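Local coordinates for adenosine monophosphate-protein transferase (Thermoplasma acidophilum, PDB 1RLH), which is of unknown function but belongs to the adenosine-specific kinase family, which suggests that it may act on adenosine or a nucleotide of it, at residues Lys80-Asn85 against Val96-Asn101. Residues are numbered along the deposited sequence; the frame is centred on the assembly and turned at random.
Sequences KACIEN and VILIRN
A81 and L98 form the tightest point between 80-85 and 96-101, the methyl CB of A81 lying 3.3 Å from CD1 of L98, closer than carbons usually pack. Beside this pair C82 reaches across to the strand backbone. With SG anti to its carbonyl carbon (chi1 -74°), the sulfur lies 3.5 Å from the carbonyl O of V96 and 3.9 Å from CG of L98, so it meets both main chain and side chain. The axes of 80-85 and 96-100 run nearly antiparallel, at 153°, with a closest approach of 8.1 Å, as a helix laid on one face of an antiparallel five-stranded sheet in which 94-100 is the central strand. I97 and I99 project from the other face, against helix 104-115. Towards the helix C-terminus the fit relaxes: N85 crosses V96 at about a right angle, its ND2 4.0 Å from CG1 of V96, while its OD1 accepts a hydrogen bond from the backbone N of V22, tying the helix to the loop after strand 13-20. The far side of the helix is more open; K80 is exposed there, and E84 forms salt bridges with R87 and R88 of the same helix through OE2.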
ATOM      1  N   LYS A  80       6.387  -0.014 -11.017  1.00 21.30           N
ATOM      2  CA  LYS A  80       5.245  -0.480 -11.799  1.00 23.02           C
ATOM      3  C   LYS A  80       4.303  -1.326 -10.953  1.00 21.52           C
ATOM      4  O   LYS A  80       3.088  -1.267 -11.118  1.00 21.82           O
ATOM      5  CB  LYS A  80       5.713  -1.294 -13.011  1.00 26.01           C
ATOM      6  CG  LYS A  80       6.424  -0.462 -14.064  1.00 30.90           C
ATOM      7  CD  LYS A  80       6.887  -1.319 -15.230  1.00 35.17           C
ATOM      8  CE  LYS A  80       7.725  -0.503 -16.195  1.00 37.52           C
ATOM      9  NZ  LYS A  80       7.003   0.721 -16.632  1.00 39.20           N
ATOM     10  N   ALA A  81       4.867  -2.121 -10.051  1.00 20.98           N
ATOM     11  CA  ALA A  81       4.051  -2.958  -9.182  1.00 19.29           C
ATOM     12  C   ALA A  81       3.263  -2.070  -8.218  1.00 18.09           C
ATOM     13  O   ALA A  81       2.098  -2.346  -7.936  1.00 19.06           O
ATOM     14  CB  ALA A  81       4.930  -3.934  -8.408  1.00 18.73           C
ATOM     15  N   CYS A  82       3.895  -1.009  -7.716  1.00 18.22           N
ATOM     16  CA  CYS A  82       3.219  -0.085  -6.797  1.00 17.72           C
ATOM     17  C   CYS A  82       2.062   0.618  -7.489  1.00 17.55           C
ATOM     18  O   CYS A  82       0.996   0.809  -6.907  1.00 17.43           O
ATOM     19  CB  CYS A  82       4.191   0.971  -6.260  1.00 16.18           C
ATOM     20  SG  CYS A  82       5.358   0.359  -5.036  1.00 17.28           S
ATOM     21  N   ILE A  83       2.282   1.023  -8.734  1.00 18.42           N
ATOM     22  CA  ILE A  83       1.241   1.693  -9.499  1.00 18.32           C
ATOM     23  C   ILE A  83       0.070   0.739  -9.703  1.00 18.97           C
ATOM     24  O   ILE A  83      -1.085   1.109  -9.494  1.00 18.21           O
ATOM     25  CB  ILE A  83       1.780   2.164 -10.876  1.00 18.76           C
ATOM     26  CG1 ILE A  83       2.785   3.302 -10.673  1.00 19.55           C
ATOM     27  CG2 ILE A  83       0.631   2.621 -11.765  1.00 20.02           C
ATOM     28  CD1 ILE A  83       3.548   3.697 -11.927  1.00 20.47           C
ATOM     29  N   GLU A  84       0.371  -0.493 -10.104  1.00 18.01           N
ATOM     30  CA  GLU A  84      -0.674  -1.487 -10.333  1.00 17.05           C
ATOM     31  C   GLU A  84      -1.459  -1.766  -9.048  1.00 17.54           C
ATOM     32  O   GLU A  84      -2.684  -1.886  -9.078  1.00 17.24           O
ATOM     33  CB  GLU A  84      -0.050  -2.783 -10.872  1.00 18.87           C
ATOM     34  CG  GLU A  84      -1.012  -3.971 -11.035  1.00 18.80           C
ATOM     35  CD  GLU A  84      -2.163  -3.712 -11.997  1.00 22.17           C
ATOM     36  OE1 GLU A  84      -2.108  -2.732 -12.769  1.00 23.16           O
ATOM     37  OE2 GLU A  84      -3.127  -4.507 -11.987  1.00 20.48           O
ATOM     38  N   ASN A  85      -0.759  -1.866  -7.923  1.00 17.05           N
ATOM     39  CA  ASN A  85      -1.431  -2.131  -6.656  1.00 16.36           C
ATOM     40  C   ASN A  85      -2.358  -0.990  -6.257  1.00 15.70           C
ATOM     41  O   ASN A  85      -3.460  -1.230  -5.772  1.00 16.55           O
ATOM     42  CB  ASN A  85      -0.411  -2.405  -5.548  1.00 15.81           C
ATOM     43  CG  ASN A  85       0.268  -3.748  -5.715  1.00 17.17           C
ATOM     44  OD1 ASN A  85      -0.326  -4.686  -6.248  1.00 16.75           O
ATOM     45  ND2 ASN A  85       1.509  -3.856  -5.250  1.00 15.32           N
ATOM     46  N   VAL A  96       1.342   2.596  -1.267  1.00 14.02           N
ATOM     47  CA  VAL A  96       1.928   1.267  -1.366  1.00 13.96           C
ATOM     48  C   VAL A  96       3.424   1.428  -1.558  1.00 15.51           C
ATOM     49  O   VAL A  96       3.864   2.175  -2.428  1.00 15.26           O
ATOM     50  CB  VAL A  96       1.371   0.478  -2.584  1.00 13.70           C
ATOM     51  CG1 VAL A  96       2.113  -0.846  -2.726  1.00 13.88           C
ATOM     52  CG2 VAL A  96      -0.129   0.226  -2.417  1.00 13.44           C
ATOM     53  N   ILE A  97       4.199   0.736  -0.734  1.00 15.47           N
ATOM     54  CA  ILE A  97       5.650   0.794  -0.830  1.00 15.16           C
ATOM     55  C   ILE A  97       6.178  -0.627  -1.009  1.00 16.34           C
ATOM     56  O   ILE A  97       5.712  -1.554  -0.353  1.00 14.96           O
ATOM     57  CB  ILE A  97       6.274   1.403   0.452  1.00 16.43           C
ATOM     58  CG1 ILE A  97       5.802   2.846   0.636  1.00 17.52           C
ATOM     59  CG2 ILE A  97       7.796   1.358   0.366  1.00 18.01           C
ATOM     60  CD1 ILE A  97       6.135   3.426   2.008  1.00 20.42           C
ATOM     61  N   LEU A  98       7.124  -0.798  -1.927  1.00 16.17           N
ATOM     62  CA  LEU A  98       7.737  -2.100  -2.164  1.00 18.12           C
ATOM     63  C   LEU A  98       9.235  -1.905  -2.009  1.00 18.77           C
ATOM     64  O   LEU A  98       9.808  -0.998  -2.606  1.00 19.03           O
ATOM     65  CB  LEU A  98       7.411  -2.617  -3.568  1.00 17.60           C
ATOM     66  CG  LEU A  98       6.029  -3.251  -3.744  1.00 16.95           C
ATOM     67  CD1 LEU A  98       5.768  -3.530  -5.211  1.00 16.98           C
ATOM     68  CD2 LEU A  98       5.955  -4.538  -2.937  1.00 16.25           C
ATOM     69  N   ILE A  99       9.862  -2.744  -1.190  1.00 21.65           N
ATOM     70  CA  ILE A  99      11.296  -2.639  -0.949  1.00 21.81           C
ATOM     71  C   ILE A  99      11.977  -3.986  -1.126  1.00 22.49           C
ATOM     72  O   ILE A  99      11.509  -4.999  -0.622  1.00 19.02           O
ATOM     73  CB  ILE A  99      11.590  -2.137   0.481  1.00 23.00           C
ATOM     74  CG1 ILE A  99      10.870  -0.812   0.729  1.00 22.25           C
ATOM     75  CG2 ILE A  99      13.098  -1.952   0.663  1.00 22.71           C
ATOM     76  CD1 ILE A  99      10.874  -0.366   2.178  1.00 24.12           C
ATOM     77  N   ARG A 100      13.091  -3.981  -1.843  1.00 25.73           N
ATOM     78  CA  ARG A 100      13.849  -5.197  -2.091  1.00 29.87           C
ATOM     79  C   ARG A 100      15.318  -4.934  -1.770  1.00 31.19           C
ATOM     80  O   ARG A 100      15.787  -3.801  -1.867  1.00 29.95           O
ATOM     81  CB  ARG A 100      13.686  -5.606  -3.559  1.00 33.63           C
ATOM     82  CG  ARG A 100      14.538  -6.777  -3.993  1.00 39.55           C
ATOM     83  CD  ARG A 100      14.427  -6.994  -5.498  1.00 44.17           C
ATOM     84  NE  ARG A 100      13.140  -7.553  -5.899  1.00 47.84           N
ATOM     85  CZ  ARG A 100      12.774  -7.739  -7.163  1.00 49.57           C
ATOM     86  NH1 ARG A 100      13.599  -7.401  -8.143  1.00 52.54           N
ATOM     87  NH2 ARG A 100      11.599  -8.280  -7.451  1.00 48.70           N
ATOM     88  N   ASN A 101      16.038  -5.977  -1.373  1.00 33.02           N
ATOM     89  CA  ASN A 101      17.455  -5.844  -1.053  1.00 35.98           C
ATOM     90  C   ASN A 101      17.700  -4.896   0.117  1.00 35.37           C
ATOM     91  O   ASN A 101      18.596  -4.053   0.065  1.00 36.55           O
ATOM     92  CB  ASN A 101      18.224  -5.347  -2.283  1.00 39.63           C
ATOM     93  CG  ASN A 101      18.164  -6.322  -3.444  1.00 43.47           C
ATOM     94  OD1 ASN A 101      18.655  -6.032  -4.535  1.00 46.16           O
ATOM     95  ND2 ASN A 101      17.567  -7.487  -3.213  1.00 44.56           N
TER